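Peptidoglycan D,D-transpeptidase PbpA (Mycobacterium tuberculosis, PDB 3UN7) probably acts as a D,D-transpeptidase that cross-links the peptidoglycan of the mycobacterial cell wall and is needed for the regulation of cell length. Local coordinates at residues Y19-R23 and F61-R65; T27-Q31 and T108-R112; R98-N104 and G344-A348; A132-P138 and K424-L430. All coordinates share one frame; numbering follows the deposited sequence.

Interaction 1: Y19-R23 and F61-R65; sequences YSRQR and FYSLR
Arg-23 NH1 reaches the hydroxyl of Tyr-62 through a bridging water: it donates to the water over 3.0 Å, and the same water lies 2.8 Å from Tyr-62 OH. The bridge flanks a cation-pi stack in which the guanidinium of Arg-23 rests flat on one face of the Tyr-62 ring, CZ 3.7 Å from the ring centroid and the two planes only 14° apart. This stack joins the loop before strand 26-28 to the short strand 62-63, which lies in the dimerisation domain. CG of Arg-23 lies anti to the backbone N (chi1 -177°) and the chain runs on extended, so CD passes over the ring too, in a CH-pi contact, and the guanidinium follows it. Asp-76 and Glu-72 form salt bridges with NH1 and NE, so acidic partners hold the guanidinium while Tyr-62 covers one of its faces. Tyr-19 supplies a second aromatic partner. Its ring is nearly parallel to that of Tyr-62, but slid so far along that the two barely overlap, their centroids 5.3 Å apart; the closest approach of the rings is Tyr-19 CE1 to Tyr-62 CE2, 3.4 Å. The ring of His-160 meets Tyr-19 at a steep angle. Leu-64 completes the set with one branch: its methyl CD2 sits over a face of the Tyr-19 ring, toward the rim, 3.4 Å from Tyr-19 CD1.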
loop_
_atom_site.group_PDB
_atom_site.type_symbol
_atom_site.label_atom_id
_atom_site.label_comp_id
_atom_site.label_asym_id
_atom_site.label_seq_id
_atom_site.Cartn_x
_atom_site.Cartn_y
_atom_site.Cartn_z
ATOM N N TYR A 19 -28.802 5.115 16.627
ATOM C CA TYR A 19 -28.069 4.612 17.828
ATOM C C TYR A 19 -29.062 3.887 18.741
ATOM O O TYR A 19 -28.690 3.291 19.753
ATOM C CB TYR A 19 -27.359 5.768 18.546
ATOM C CG TYR A 19 -25.834 5.809 18.405
ATOM C CD1 TYR A 19 -25.195 6.612 17.445
ATOM C CD2 TYR A 19 -25.031 5.080 19.266
ATOM C CE1 TYR A 19 -23.773 6.652 17.357
ATOM C CE2 TYR A 19 -23.627 5.106 19.174
ATOM C CZ TYR A 19 -23.004 5.881 18.238
ATOM O OH TYR A 19 -21.605 5.869 18.214
ATOM N N SER A 20 -30.331 3.941 18.331
ATOM C CA SER A 20 -31.454 3.222 18.935
ATOM C C SER A 20 -31.503 1.740 18.541
ATOM O O SER A 20 -32.075 0.909 19.265
ATOM C CB SER A 20 -32.750 3.877 18.445
ATOM O OG SER A 20 -32.660 4.163 17.048
ATOM N N ARG A 21 -30.916 1.431 17.385
ATOM C CA ARG A 21 -30.960 0.103 16.771
ATOM C C ARG A 21 -29.561 -0.504 16.655
ATOM O O ARG A 21 -28.565 0.227 16.587
ATOM C CB ARG A 21 -31.607 0.189 15.378
ATOM C CG ARG A 21 -33.073 0.612 15.388
ATOM C CD ARG A 21 -33.579 0.839 13.963
ATOM N NE ARG A 21 -33.744 2.264 13.658
ATOM C CZ ARG A 21 -32.843 3.030 13.053
ATOM N NH1 ARG A 21 -31.666 2.535 12.674
ATOM N NH2 ARG A 21 -33.121 4.308 12.832
ATOM N N GLN A 22 -29.492 -1.837 16.644
ATOM C CA GLN A 22 -28.211 -2.536 16.649
ATOM C C GLN A 22 -27.505 -2.496 15.300
ATOM O O GLN A 22 -27.896 -3.182 14.359
ATOM C CB GLN A 22 -28.333 -3.985 17.143
ATOM C CG GLN A 22 -26.952 -4.636 17.329
ATOM C CD GLN A 22 -26.985 -5.954 18.084
ATOM O OE1 GLN A 22 -27.950 -6.717 18.003
ATOM N NE2 GLN A 22 -25.919 -6.224 18.835
ATOM N N ARG A 23 -26.455 -1.690 15.232
ATOM C CA ARG A 23 -25.611 -1.575 14.043
ATOM C C ARG A 23 -24.911 -2.905 13.809
ATOM O O ARG A 23 -24.575 -3.611 14.758
ATOM C CB ARG A 23 -24.588 -0.467 14.257
ATOM C CG ARG A 23 -23.683 -0.174 13.074
ATOM C CD ARG A 23 -22.895 1.093 13.363
ATOM N NE ARG A 23 -22.028 1.484 12.256
ATOM C CZ ARG A 23 -22.417 2.186 11.206
ATOM N NH1 ARG A 23 -23.691 2.579 11.092
ATOM N NH2 ARG A 23 -21.534 2.493 10.263
ATOM N N PHE A 61 -13.975 5.131 12.259
ATOM C CA PHE A 61 -14.754 5.324 13.496
ATOM C C PHE A 61 -16.210 5.629 13.213
ATOM O O PHE A 61 -16.593 5.981 12.091
ATOM C CB PHE A 61 -14.125 6.393 14.419
ATOM C CG PHE A 61 -14.077 7.785 13.825
ATOM C CD1 PHE A 61 -15.199 8.608 13.829
ATOM C CD2 PHE A 61 -12.890 8.287 13.312
ATOM C CE1 PHE A 61 -15.141 9.901 13.310
ATOM C CE2 PHE A 61 -12.826 9.575 12.777
ATOM C CZ PHE A 61 -13.948 10.383 12.778
ATOM N N TYR A 62 -17.038 5.444 14.226
ATOM C CA TYR A 62 -18.420 5.826 14.125
ATOM C C TYR A 62 -18.714 6.611 15.394
ATOM O O TYR A 62 -18.695 6.059 16.503
ATOM C CB TYR A 62 -19.289 4.576 13.973
ATOM C CG TYR A 62 -20.770 4.808 13.779
ATOM C CD1 TYR A 62 -21.264 5.238 12.556
ATOM C CD2 TYR A 62 -21.686 4.519 14.797
ATOM C CE1 TYR A 62 -22.621 5.425 12.350
ATOM C CE2 TYR A 62 -23.058 4.706 14.602
ATOM C CZ TYR A 62 -23.518 5.158 13.368
ATOM O OH TYR A 62 -24.870 5.353 13.128
ATOM N N SER A 63 -18.965 7.903 15.217
ATOM C CA SER A 63 -18.974 8.862 16.319
ATOM C C SER A 63 -20.255 9.682 16.357
ATOM O O SER A 63 -20.720 10.159 15.325
ATOM C CB SER A 63 -17.769 9.803 16.176
ATOM O OG SER A 63 -17.880 10.932 17.031
ATOM N N LEU A 64 -20.811 9.857 17.555
ATOM C CA LEU A 64 -21.974 10.720 17.735
ATOM C C LEU A 64 -21.738 12.150 17.260
ATOM O O LEU A 64 -22.600 12.754 16.606
ATOM C CB LEU A 64 -22.397 10.740 19.197
ATOM C CG LEU A 64 -23.169 9.549 19.723
ATOM C CD1 LEU A 64 -23.321 9.686 21.225
ATOM C CD2 LEU A 64 -24.533 9.486 19.049
ATOM N N ARG A 65 -20.584 12.716 17.571
ATOM C CA ARG A 65 -20.407 14.093 17.147
ATOM C C ARG A 65 -19.546 14.297 15.901
ATOM O O ARG A 65 -19.648 15.335 15.250
ATOM C CB ARG A 65 -20.052 15.019 18.322
ATOM C CG ARG A 65 -18.599 15.178 18.630
ATOM C CD ARG A 65 -18.400 15.575 20.100
ATOM N NE ARG A 65 -19.160 16.763 20.480
ATOM C CZ ARG A 65 -18.720 18.013 20.357
ATOM N NH1 ARG A 65 -17.518 18.260 19.860
ATOM N NH2 ARG A 65 -19.490 19.016 20.733
HETATM O O HOH W 1 -25.958 2.787 12.981
#

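Interaction 2: T27-Q31 and T108-R112; sequences TAGGQ and TINPR
Ala-28 and Pro-111 make the apolar part of this contact, where a tight hairpin turn meets the start of a helix. Ala-28 CB lies 4.0 Å from Pro-111 CG and 3.9 Å from Ile-109 CB, packed against both the proline ring and Ile-109. The ring also leans on backbone, with Pro-111 CG 3.4 Å from Ala-28 O. The amide oxygen of Gln-31 rests against the ring as well, OE1 3.7 Å from Pro-111 CB.

Polar contact between the segments runs through a water, which accepts from Gly-29 N and donates to Ile-109 O, each bond 2.7 Å long. Within the segments, Ala-28 to Gln-31 form a type I' turn, closed by paired backbone bonds between its two end residues; Gly-29 and Gly-30 occupy its corners with positive phi. Asn-110 is the N-cap of the helix, its OD1 accepting a weak bond from Arg-112 N.

The turn links strands 26-28 and 31-38 of the mixed sheet. Strand 104-107 runs parallel beside 26-28 and leads directly into Ile-109 and helix 111-123, while Tyr-55 of helix 52-59 packs against both Ile-109 and Pro-111.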
loop_
_atom_site.group_PDB
_atom_site.type_symbol
_atom_site.label_atom_id
_atom_site.label_comp_id
_atom_site.label_asym_id
_atom_site.label_seq_id
_atom_site.Cartn_x
_atom_site.Cartn_y
_atom_site.Cartn_z
ATOM N N THR A 27 -16.273 -7.510 9.785
ATOM C CA THR A 27 -15.548 -8.713 10.168
ATOM C C THR A 27 -14.315 -8.943 9.284
ATOM O O THR A 27 -14.204 -8.378 8.177
ATOM C CB THR A 27 -16.464 -9.958 10.120
ATOM O OG1 THR A 27 -16.781 -10.242 8.758
ATOM C CG2 THR A 27 -17.760 -9.721 10.890
ATOM N N ALA A 28 -13.392 -9.761 9.788
ATOM C CA ALA A 28 -12.225 -10.243 9.024
ATOM C C ALA A 28 -11.850 -11.636 9.515
ATOM O O ALA A 28 -11.747 -11.875 10.724
ATOM C CB ALA A 28 -11.043 -9.295 9.179
ATOM N N GLY A 29 -11.687 -12.565 8.587
ATOM C CA GLY A 29 -11.372 -13.957 8.925
ATOM C C GLY A 29 -12.280 -14.559 9.992
ATOM O O GLY A 29 -11.836 -15.384 10.777
ATOM N N GLY A 30 -13.546 -14.147 10.030
ATOM C CA GLY A 30 -14.490 -14.621 11.059
ATOM C C GLY A 30 -14.356 -13.933 12.415
ATOM O O GLY A 30 -14.948 -14.372 13.412
ATOM N N GLN A 31 -13.549 -12.877 12.469
ATOM C CA GLN A 31 -13.321 -12.149 13.716
ATOM C C GLN A 31 -13.924 -10.765 13.619
ATOM O O GLN A 31 -13.942 -10.173 12.542
ATOM C CB GLN A 31 -11.824 -12.059 14.006
ATOM C CG GLN A 31 -11.178 -13.448 14.028
ATOM C CD GLN A 31 -9.766 -13.452 14.548
ATOM O OE1 GLN A 31 -8.850 -13.897 13.858
ATOM N NE2 GLN A 31 -9.580 -12.984 15.783
ATOM N N THR A 108 -11.945 -8.406 3.274
ATOM C CA THR A 108 -10.976 -9.336 2.715
ATOM C C THR A 108 -9.734 -9.465 3.595
ATOM O O THR A 108 -8.816 -10.203 3.248
ATOM C CB THR A 108 -10.483 -8.849 1.343
ATOM O OG1 THR A 108 -10.078 -7.470 1.453
ATOM C CG2 THR A 108 -11.574 -8.959 0.313
ATOM N N ILE A 109 -9.684 -8.711 4.700
ATOM C CA ILE A 109 -8.488 -8.638 5.546
ATOM C C ILE A 109 -8.229 -9.991 6.191
ATOM O O ILE A 109 -9.149 -10.623 6.702
ATOM C CB ILE A 109 -8.633 -7.542 6.658
ATOM C CG1 ILE A 109 -8.749 -6.136 6.043
ATOM C CG2 ILE A 109 -7.453 -7.582 7.662
ATOM C CD1 ILE A 109 -7.480 -5.611 5.385
ATOM N N ASN A 110 -6.972 -10.431 6.160
ATOM C CA ASN A 110 -6.557 -11.609 6.915
ATOM C C ASN A 110 -5.936 -11.101 8.223
ATOM O O ASN A 110 -4.901 -10.456 8.182
ATOM C CB ASN A 110 -5.552 -12.436 6.087
ATOM C CG ASN A 110 -5.094 -13.702 6.799
ATOM O OD1 ASN A 110 -4.937 -13.726 8.023
ATOM N ND2 ASN A 110 -4.865 -14.763 6.025
ATOM N N PRO A 111 -6.588 -11.360 9.374
ATOM C CA PRO A 111 -6.155 -10.848 10.668
ATOM C C PRO A 111 -4.705 -11.203 11.003
ATOM O O PRO A 111 -3.991 -10.360 11.540
ATOM C CB PRO A 111 -7.124 -11.532 11.643
ATOM C CG PRO A 111 -8.362 -11.677 10.845
ATOM C CD PRO A 111 -7.830 -12.143 9.515
ATOM N N ARG A 112 -4.278 -12.421 10.662
ATOM C CA ARG A 112 -2.887 -12.861 10.855
ATOM C C ARG A 112 -1.928 -11.949 10.108
ATOM O O ARG A 112 -0.891 -11.557 10.644
ATOM C CB ARG A 112 -2.688 -14.300 10.375
ATOM C CG ARG A 112 -3.532 -15.319 11.106
ATOM C CD ARG A 112 -3.180 -16.740 10.692
ATOM N NE ARG A 112 -2.274 -17.375 11.652
ATOM C CZ ARG A 112 -2.526 -18.516 12.298
ATOM N NH1 ARG A 112 -3.659 -19.181 12.083
ATOM N NH2 ARG A 112 -1.632 -19.001 13.156
HETATM O O HOH W 2 -11.502 -11.657 6.022
#

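Interaction 3: R98-N104 and G344-A348; sequences RDPRGGN and GPDLA
The guanidinium of Arg-98 meets Asp-346 at its edge, close to its own plane, with NH1 3.3 Å from Asp-346 OD1. The carboxylate is turned 28° from the guanidinium, so the two flat groups are nearly coplanar. This salt bridge contains a weak hydrogen bond, bent to 139° at the hydrogen; a bend in the arginine chain at chi3 (49°) directs NH1 to the acid. Each charge also has a long, weak ion pair, Arg-98 with Asp-93 and Asp-346 with Arg-89. The guanidinium of Arg-101 is passed obliquely by Pro-345 O, while its aliphatic stem does the packing: Arg-101 CB lies 3.5 Å from Pro-345 CB, and CD continues along the proline. Pro-345 occupies the first corner of a type I turn, Gly-344 to Leu-347, in the hairpin between strands 339-343 and 349-352. Leu-347 N donates to Gly-344 O within that turn over 2.7 Å. The loop from helix 87-96 to strand 104-107 runs alongside the turn; where the two backbones come closest, Gly-103 faces Gly-344 across the contact, CA atoms 4.2 Å apart. A CA-H...O contact of 3.5 Å from Pro-345 CA to Gly-102 O adds to the backbone approach. Farther along, Leu-347 CD2 packs 3.8 Å from Asn-104 ND2, an amide nitrogen that is hydrogen-bonded to Gln-25.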
loop_
_atom_site.group_PDB
_atom_site.type_symbol
_atom_site.label_atom_id
_atom_site.label_comp_id
_atom_site.label_asym_id
_atom_site.label_seq_id
_atom_site.Cartn_x
_atom_site.Cartn_y
_atom_site.Cartn_z
ATOM N N ARG A 98 -39.778 -8.115 16.795
ATOM C CA ARG A 98 -38.383 -8.503 16.994
ATOM C C ARG A 98 -37.438 -7.326 16.810
ATOM O O ARG A 98 -37.615 -6.513 15.895
ATOM C CB ARG A 98 -38.005 -9.646 16.042
ATOM C CG ARG A 98 -36.513 -9.829 15.781
ATOM C CD ARG A 98 -36.179 -11.280 15.474
ATOM N NE ARG A 98 -37.066 -11.866 14.468
ATOM C CZ ARG A 98 -36.678 -12.280 13.264
ATOM N NH1 ARG A 98 -35.404 -12.184 12.893
ATOM N NH2 ARG A 98 -37.569 -12.800 12.428
ATOM N N ASP A 99 -36.449 -7.247 17.699
ATOM C CA ASP A 99 -35.394 -6.238 17.641
ATOM C C ASP A 99 -34.674 -6.227 16.293
ATOM O O ASP A 99 -34.207 -7.275 15.842
ATOM C CB ASP A 99 -34.372 -6.490 18.756
ATOM C CG ASP A 99 -34.538 -5.545 19.915
ATOM O OD1 ASP A 99 -35.648 -5.515 20.505
ATOM O OD2 ASP A 99 -33.558 -4.823 20.222
ATOM N N PRO A 100 -34.567 -5.042 15.655
ATOM C CA PRO A 100 -33.883 -4.957 14.359
ATOM C C PRO A 100 -32.366 -5.047 14.524
ATOM O O PRO A 100 -31.846 -4.865 15.630
ATOM C CB PRO A 100 -34.267 -3.564 13.850
ATOM C CG PRO A 100 -34.441 -2.763 15.092
ATOM C CD PRO A 100 -35.051 -3.721 16.103
ATOM N N ARG A 101 -31.675 -5.324 13.421
ATOM C CA ARG A 101 -30.225 -5.412 13.398
ATOM C C ARG A 101 -29.778 -4.945 12.013
ATOM O O ARG A 101 -30.454 -5.202 11.007
ATOM C CB ARG A 101 -29.802 -6.864 13.669
ATOM C CG ARG A 101 -28.330 -7.126 14.045
ATOM C CD ARG A 101 -28.074 -8.651 14.129
ATOM N NE ARG A 101 -26.700 -9.016 14.504
ATOM C CZ ARG A 101 -26.379 -9.731 15.590
ATOM N NH1 ARG A 101 -27.325 -10.173 16.416
ATOM N NH2 ARG A 101 -25.105 -10.014 15.855
ATOM N N GLY A 102 -28.657 -4.238 11.963
ATOM C CA GLY A 102 -28.035 -3.885 10.695
ATOM C C GLY A 102 -27.417 -5.116 10.064
ATOM O O GLY A 102 -27.340 -6.177 10.690
ATOM N N GLY A 103 -26.988 -4.988 8.817
ATOM C CA GLY A 103 -26.320 -6.088 8.143
ATOM C C GLY A 103 -24.842 -6.104 8.470
ATOM O O GLY A 103 -24.359 -5.253 9.212
ATOM N N ASN A 104 -24.132 -7.081 7.918
ATOM C CA ASN A 104 -22.714 -7.294 8.201
ATOM C C ASN A 104 -21.845 -7.058 6.986
ATOM O O ASN A 104 -22.244 -7.346 5.852
ATOM C CB ASN A 104 -22.471 -8.729 8.674
ATOM C CG ASN A 104 -22.559 -8.878 10.182
ATOM O OD1 ASN A 104 -23.229 -8.093 10.873
ATOM N ND2 ASN A 104 -21.862 -9.903 10.713
ATOM N N GLY A 344 -27.132 -9.836 5.412
ATOM C CA GLY A 344 -28.192 -9.326 6.281
ATOM C C GLY A 344 -27.936 -9.641 7.754
ATOM O O GLY A 344 -26.996 -10.366 8.076
ATOM N N PRO A 345 -28.783 -9.109 8.655
ATOM C CA PRO A 345 -28.664 -9.335 10.101
ATOM C C PRO A 345 -28.681 -10.822 10.442
ATOM O O PRO A 345 -28.077 -11.238 11.431
ATOM C CB PRO A 345 -29.936 -8.691 10.669
ATOM C CG PRO A 345 -30.829 -8.454 9.509
ATOM C CD PRO A 345 -29.935 -8.248 8.339
ATOM N N ASP A 346 -29.369 -11.608 9.622
ATOM C CA ASP A 346 -29.457 -13.052 9.832
ATOM C C ASP A 346 -28.446 -13.810 8.936
ATOM O O ASP A 346 -28.516 -15.037 8.763
ATOM C CB ASP A 346 -30.917 -13.516 9.682
ATOM C CG ASP A 346 -31.803 -13.043 10.843
ATOM O OD1 ASP A 346 -33.005 -12.747 10.632
ATOM O OD2 ASP A 346 -31.303 -12.963 11.986
ATOM N N LEU A 347 -27.504 -13.046 8.388
ATOM C CA LEU A 347 -26.355 -13.543 7.621
ATOM C C LEU A 347 -26.653 -14.108 6.223
ATOM O O LEU A 347 -25.781 -14.696 5.595
ATOM C CB LEU A 347 -25.493 -14.504 8.455
ATOM C CG LEU A 347 -25.066 -13.949 9.818
ATOM C CD1 LEU A 347 -24.408 -15.038 10.669
ATOM C CD2 LEU A 347 -24.154 -12.736 9.651
ATOM N N ALA A 348 -27.873 -13.911 5.729
ATOM C CA ALA A 348 -28.170 -14.240 4.335
ATOM C C ALA A 348 -27.379 -13.305 3.421
ATOM O O ALA A 348 -27.155 -12.134 3.753
ATOM C CB ALA A 348 -29.643 -14.113 4.068
#

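Interaction 4: A132-P138 and K424-L430; sequences AVVALEP and KVAVAVL
Ala-132 and Leu-430 form the first of three hydrogen-bonded pairs in a regular antiparallel ladder, followed by Val-134 with Ala-428 and Leu-136 with Ala-426. Each pair exchanges two backbone bonds, such as Leu-136 N to Ala-426 O at 2.8 Å, and the strand axes approach to 4.6 Å at 165°. Between these pairs the non-hydrogen-bonded couples draw the chains closer, Ala-135 and Val-427 having CA atoms 4.4 Å apart. CA-H...O contacts help fill the seam, one of them 3.1 Å from Val-427 CA to Val-134 O. On the face bearing Val-133, Ala-135, Val-427 and Val-429, Val-427 CG1, anti to its carbonyl carbon (chi1 -57°), is the branch turned to Ala-135 CB, 4.1 Å away. Buried Pro-138 extends the packing past the ladder, CD 3.5 Å from Lys-424 C and CG against Ala-426 CB.

The looser side is at Glu-137 and exposed Lys-424. A water donates to Glu-137 OE2, whose partner oxygen OE1 is bonded to Thr-140, and Lys-424 NZ reaches Ala-422 O.

These are inner strands of the five-stranded antiparallel sheet of the transpeptidase domain, with strand 143-149 beside 131-136. Where strand 425-431 meets strand 411-418, a classic beta bulge sets Lys-424 and Val-425 against one residue, Ala-418. The C-terminal helix 446-458 packs Val-453 against Val-133 and Val-427, and Ile-449 against Val-429.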
loop_
_atom_site.group_PDB
_atom_site.type_symbol
_atom_site.label_atom_id
_atom_site.label_comp_id
_atom_site.label_asym_id
_atom_site.label_seq_id
_atom_site.Cartn_x
_atom_site.Cartn_y
_atom_site.Cartn_z
ATOM N N ALA A 132 3.362 2.684 6.363
ATOM C CA ALA A 132 2.253 1.832 5.964
ATOM C C ALA A 132 2.708 0.471 5.467
ATOM O O ALA A 132 3.857 0.300 5.033
ATOM C CB ALA A 132 1.370 2.533 4.912
ATOM N N VAL A 133 1.807 -0.503 5.574
ATOM C CA VAL A 133 2.000 -1.816 4.994
ATOM C C VAL A 133 0.723 -2.227 4.259
ATOM O O VAL A 133 -0.387 -2.082 4.780
ATOM C CB VAL A 133 2.331 -2.893 6.068
ATOM C CG1 VAL A 133 2.410 -4.284 5.435
ATOM C CG2 VAL A 133 3.632 -2.555 6.813
ATOM N N VAL A 134 0.882 -2.745 3.050
ATOM C CA VAL A 134 -0.253 -3.223 2.274
ATOM C C VAL A 134 0.093 -4.613 1.794
ATOM O O VAL A 134 1.225 -4.862 1.340
ATOM C CB VAL A 134 -0.559 -2.325 1.033
ATOM C CG1 VAL A 134 -1.679 -2.940 0.191
ATOM C CG2 VAL A 134 -0.951 -0.917 1.464
ATOM N N ALA A 135 -0.877 -5.516 1.886
ATOM C CA ALA A 135 -0.747 -6.842 1.329
ATOM C C ALA A 135 -1.944 -7.106 0.423
ATOM O O ALA A 135 -3.093 -6.807 0.763
ATOM C CB ALA A 135 -0.629 -7.907 2.436
ATOM N N LEU A 136 -1.645 -7.644 -0.749
ATOM C CA LEU A 136 -2.652 -7.906 -1.772
ATOM C C LEU A 136 -2.521 -9.346 -2.212
ATOM O O LEU A 136 -1.426 -9.923 -2.178
ATOM C CB LEU A 136 -2.444 -6.996 -2.994
ATOM C CG LEU A 136 -2.493 -5.471 -2.804
ATOM C CD1 LEU A 136 -2.226 -4.760 -4.128
ATOM C CD2 LEU A 136 -3.857 -5.023 -2.233
ATOM N N GLU A 137 -3.633 -9.928 -2.629
ATOM C CA GLU A 137 -3.608 -11.243 -3.267
ATOM C C GLU A 137 -3.582 -11.000 -4.765
ATOM O O GLU A 137 -4.570 -10.517 -5.312
ATOM C CB GLU A 137 -4.864 -12.024 -2.896
ATOM C CG GLU A 137 -4.902 -13.438 -3.468
ATOM C CD GLU A 137 -5.984 -14.250 -2.805
ATOM O OE1 GLU A 137 -7.165 -14.004 -3.096
ATOM O OE2 GLU A 137 -5.654 -15.117 -1.975
ATOM N N PRO A 138 -2.461 -11.333 -5.439
ATOM C CA PRO A 138 -2.312 -10.873 -6.814
ATOM C C PRO A 138 -3.331 -11.417 -7.823
ATOM O O PRO A 138 -3.701 -10.683 -8.734
ATOM C CB PRO A 138 -0.865 -11.263 -7.164
ATOM C CG PRO A 138 -0.177 -11.446 -5.825
ATOM C CD PRO A 138 -1.265 -12.079 -4.997
ATOM N N LYS A 424 1.171 -15.684 -4.148
ATOM C CA LYS A 424 -0.071 -15.711 -3.366
ATOM C C LYS A 424 -0.271 -14.420 -2.585
ATOM O O LYS A 424 -1.361 -14.138 -2.089
ATOM C CB LYS A 424 -0.080 -16.920 -2.424
ATOM C CG LYS A 424 -0.287 -18.215 -3.184
ATOM C CD LYS A 424 0.758 -19.247 -2.815
ATOM C CE LYS A 424 0.721 -20.472 -3.763
ATOM N NZ LYS A 424 2.084 -20.793 -4.328
ATOM N N VAL A 425 0.784 -13.622 -2.518
ATOM C CA VAL A 425 0.751 -12.384 -1.780
ATOM C C VAL A 425 1.731 -11.395 -2.422
ATOM O O VAL A 425 2.785 -11.785 -2.937
ATOM C CB VAL A 425 1.043 -12.631 -0.267
ATOM C CG1 VAL A 425 2.433 -13.291 -0.052
ATOM C CG2 VAL A 425 0.858 -11.366 0.579
ATOM N N ALA A 426 1.358 -10.129 -2.408
ATOM C CA ALA A 426 2.239 -9.046 -2.811
ATOM C C ALA A 426 2.174 -8.013 -1.695
ATOM O O ALA A 426 1.111 -7.819 -1.114
ATOM C CB ALA A 426 1.762 -8.461 -4.098
ATOM N N VAL A 427 3.289 -7.354 -1.401
ATOM C CA VAL A 427 3.344 -6.412 -0.285
ATOM C C VAL A 427 4.031 -5.119 -0.681
ATOM O O VAL A 427 4.849 -5.089 -1.609
ATOM C CB VAL A 427 4.039 -7.000 0.992
ATOM C CG1 VAL A 427 3.337 -8.272 1.456
ATOM C CG2 VAL A 427 5.568 -7.278 0.751
ATOM N N ALA A 428 3.664 -4.047 0.003
ATOM C CA ALA A 428 4.459 -2.823 -0.010
ATOM C C ALA A 428 4.625 -2.365 1.409
ATOM O O ALA A 428 3.650 -2.322 2.171
ATOM C CB ALA A 428 3.806 -1.734 -0.821
ATOM N N VAL A 429 5.863 -2.029 1.756
ATOM C CA VAL A 429 6.177 -1.472 3.068
ATOM C C VAL A 429 6.764 -0.114 2.804
ATOM O O VAL A 429 7.703 0.031 1.999
ATOM C CB VAL A 429 7.202 -2.332 3.815
ATOM C CG1 VAL A 429 7.583 -1.707 5.164
ATOM C CG2 VAL A 429 6.685 -3.743 3.986
ATOM N N LEU A 430 6.185 0.896 3.437
ATOM C CA LEU A 430 6.830 2.197 3.486
ATOM C C LEU A 430 7.156 2.550 4.934
ATOM O O LEU A 430 6.252 2.599 5.782
ATOM C CB LEU A 430 5.951 3.282 2.851
ATOM C CG LEU A 430 6.477 4.678 3.209
ATOM C CD1 LEU A 430 7.608 5.126 2.276
ATOM C CD2 LEU A 430 5.325 5.637 3.224
HETATM O O HOH W 3 -3.134 -15.483 -0.899
#

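Interactions 1, 2 and 3 lie on the same side of the chain's centre, with centres 16 to 22 Å apart, while interaction 4 lies near that centre, in the transpeptidase sheet. Interactions 1 and 3 touch, Gln-22 O probably accepting from Gly-102 N. Interactions 2 and 3 share the mixed sheet, in which strands 339-343 and 349-352 come from the later, transpeptidase part of the sequence; interaction 3 thus joins distant parts of the chain. Along the chain, the segments of interactions 1 and 2 alternate, whereas interaction 2 closes before interaction 4 opens. Helix 111-123 leads from interaction 2 toward strand 131-136, connecting the mixed sheet to the catalytic domain; the centres of interactions 2 and 4 are 15 Å apart.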